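Local coordinates for Thiol:disulfide interchange protein (Klebsiella pneumoniae, PDB 6DXN) that probably acts as a periplasmic thiol:disulfide oxidoreductase of the DsbA subfamily, introducing disulfide bonds into exported proteins, at residues K4-G9 with V184-N189. Sequence-based numbering, arbitrary orientation.
Sequences KDYQAG and VLFLLN
Tyr6 and Phe186 form a T-shaped aromatic pair, with the edge of the tyrosine ring directed at the face of the phenylalanine ring. The centroids lie 5.4 Å apart and the planes meet at 76°. Tyr6 CD2 makes the approach, 3.6 Å from Phe186 CG, so the edge arrives over the root of the phenylalanine ring rather than its middle. Nearer the middle sits the methylene of Tyr6: its CB is 4.0 Å from the Phe186 centroid and 17° off the ring normal, which meets the criteria for a CH-pi contact. The two side chains run past each other in opposite directions. Phe186 CG is anti to the backbone N (chi1 172°), carrying the ring out from helix 173-188 against the backbone of residues 4-6. Its far end reaches the main chain there, with Phe186 CZ 3.2 Å from Tyr6 O; this carbonyl oxygen sits just outside the rim, raised out of the ring plane on the same side as Tyr6 CB. Asp5 lies obliquely to the ring, OD1 standing 4.0 Å from Phe186 CE2. On the tyrosine side, Lys4 CB lies 3.9 Å above one face of the Tyr6 ring, displaced toward its rim. The tyrosine hydroxyl is hydrogen-bonded to Asp179, an earlier residue of the same helix, and Lys4 NZ forms a salt bridge to that same carboxylate oxygen. The contact thus lays the N-terminal loop preceding strand 12-14 along the C-terminal helix of the thioredoxin-type domain. Chemically, the grip between segments 4-9 and 184-189 is mainly aromatic and dispersive, with the Tyr6 carbonyl and the Asp5 carboxylate at the ring's outer end adding no hydrogen bond, while the polar hold on Tyr6 comes from Asp179, whose charge is probably offset by Lys4.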
loop_
_atom_site.group_PDB
_atom_site.type_symbol
_atom_site.label_atom_id
_atom_site.label_comp_id
_atom_site.label_asym_id
_atom_site.label_seq_id
_atom_site.Cartn_x
_atom_site.Cartn_y
_atom_site.Cartn_z
ATOM N N LYS A 4 -17.568 -17.160 5.377
ATOM C CA LYS A 4 -16.791 -17.555 6.548
ATOM C C LYS A 4 -16.971 -16.540 7.682
ATOM O O LYS A 4 -17.107 -15.341 7.444
ATOM C CB LYS A 4 -15.313 -17.677 6.175
ATOM C CG LYS A 4 -15.030 -18.610 5.011
ATOM C CD LYS A 4 -13.573 -18.676 4.642
ATOM C CE LYS A 4 -13.305 -19.618 3.490
ATOM N NZ LYS A 4 -11.855 -19.718 3.201
ATOM N N ASP A 5 -16.933 -17.059 8.913
ATOM C CA ASP A 5 -17.068 -16.280 10.135
ATOM C C ASP A 5 -15.671 -16.001 10.710
ATOM O O ASP A 5 -15.279 -16.597 11.724
ATOM C CB ASP A 5 -17.948 -17.023 11.144
ATOM C CG ASP A 5 -18.265 -16.226 12.398
ATOM O OD1 ASP A 5 -18.172 -14.979 12.350
ATOM O OD2 ASP A 5 -18.596 -16.860 13.416
ATOM N N TYR A 6 -14.931 -15.097 10.049
ATOM C CA TYR A 6 -13.565 -14.718 10.467
ATOM C C TYR A 6 -13.554 -14.343 11.955
ATOM O O TYR A 6 -14.367 -13.530 12.420
ATOM C CB TYR A 6 -13.016 -13.613 9.564
ATOM C CG TYR A 6 -12.979 -14.006 8.110
ATOM C CD1 TYR A 6 -12.016 -14.879 7.634
ATOM C CD2 TYR A 6 -13.916 -13.520 7.210
ATOM C CE1 TYR A 6 -11.974 -15.251 6.302
ATOM C CE2 TYR A 6 -13.892 -13.885 5.875
ATOM C CZ TYR A 6 -12.920 -14.757 5.421
ATOM O OH TYR A 6 -12.886 -15.121 4.112
ATOM N N GLN A 7 -12.592 -14.933 12.675
ATOM C CA GLN A 7 -12.486 -14.821 14.120
ATOM C C GLN A 7 -11.380 -13.851 14.546
ATOM O O GLN A 7 -10.276 -13.865 13.991
ATOM C CB GLN A 7 -12.194 -16.215 14.681
ATOM C CG GLN A 7 -13.313 -17.217 14.426
ATOM C CD GLN A 7 -14.512 -16.948 15.299
ATOM O OE1 GLN A 7 -14.403 -16.889 16.523
ATOM N NE2 GLN A 7 -15.673 -16.813 14.675
ATOM N N ALA A 8 -11.710 -13.002 15.532
ATOM C CA ALA A 8 -10.738 -12.100 16.126
ATOM C C ALA A 8 -9.679 -12.961 16.824
ATOM O O ALA A 8 -10.017 -13.955 17.469
ATOM C CB ALA A 8 -11.404 -11.164 17.101
ATOM N N GLY A 9 -8.413 -12.567 16.683
ATOM C CA GLY A 9 -7.285 -13.288 17.255
ATOM C C GLY A 9 -6.614 -14.166 16.213
ATOM O O GLY A 9 -5.389 -14.152 16.075
ATOM N N VAL A 184 -11.386 -8.732 4.186
ATOM C CA VAL A 184 -11.444 -7.263 4.162
ATOM C C VAL A 184 -12.915 -6.823 4.224
ATOM O O VAL A 184 -13.289 -5.979 5.044
ATOM C CB VAL A 184 -10.714 -6.665 2.940
ATOM C CG1 VAL A 184 -11.181 -5.249 2.610
ATOM C CG2 VAL A 184 -9.208 -6.677 3.127
ATOM N N LEU A 185 -13.748 -7.416 3.364
ATOM C CA LEU A 185 -15.163 -7.042 3.313
ATOM C C LEU A 185 -15.843 -7.314 4.661
ATOM O O LEU A 185 -16.606 -6.478 5.138
ATOM C CB LEU A 185 -15.853 -7.800 2.176
ATOM C CG LEU A 185 -15.579 -7.265 0.774
ATOM C CD1 LEU A 185 -16.353 -8.065 -0.259
ATOM C CD2 LEU A 185 -15.936 -5.792 0.678
ATOM N N PHE A 186 -15.546 -8.479 5.244
ATOM C CA PHE A 186 -16.080 -8.904 6.542
ATOM C C PHE A 186 -15.755 -7.851 7.607
ATOM O O PHE A 186 -16.539 -7.623 8.525
ATOM C CB PHE A 186 -15.507 -10.268 6.945
ATOM C CG PHE A 186 -15.850 -10.721 8.345
ATOM C CD1 PHE A 186 -15.079 -10.328 9.428
ATOM C CD2 PHE A 186 -16.941 -11.546 8.582
ATOM C CE1 PHE A 186 -15.396 -10.736 10.715
ATOM C CE2 PHE A 186 -17.249 -11.967 9.866
ATOM C CZ PHE A 186 -16.478 -11.559 10.931
ATOM N N LEU A 187 -14.607 -7.185 7.454
ATOM C CA LEU A 187 -14.196 -6.182 8.429
ATOM C C LEU A 187 -14.858 -4.828 8.146
ATOM O O LEU A 187 -15.187 -4.116 9.085
ATOM C CB LEU A 187 -12.669 -6.077 8.444
ATOM C CG LEU A 187 -11.953 -7.269 9.081
ATOM C CD1 LEU A 187 -10.444 -7.110 8.985
ATOM C CD2 LEU A 187 -12.382 -7.450 10.533
ATOM N N LEU A 188 -15.040 -4.482 6.865
ATOM C CA LEU A 188 -15.668 -3.202 6.504
ATOM C C LEU A 188 -17.142 -3.195 6.927
ATOM O O LEU A 188 -17.678 -2.137 7.260
ATOM C CB LEU A 188 -15.550 -2.976 4.994
ATOM C CG LEU A 188 -14.167 -2.570 4.488
ATOM C CD1 LEU A 188 -14.100 -2.668 2.974
ATOM C CD2 LEU A 188 -13.811 -1.162 4.953
ATOM N N ASN A 189 -17.764 -4.383 6.919
ATOM C CA ASN A 189 -19.184 -4.572 7.238
ATOM C C ASN A 189 -19.374 -4.918 8.719
ATOM O O ASN A 189 -20.359 -5.575 9.084
ATOM C CB ASN A 189 -19.805 -5.702 6.408
ATOM C CG ASN A 189 -19.548 -5.585 4.919
ATOM O OD1 ASN A 189 -18.927 -4.629 4.458
ATOM N ND2 ASN A 189 -20.011 -6.567 4.163
#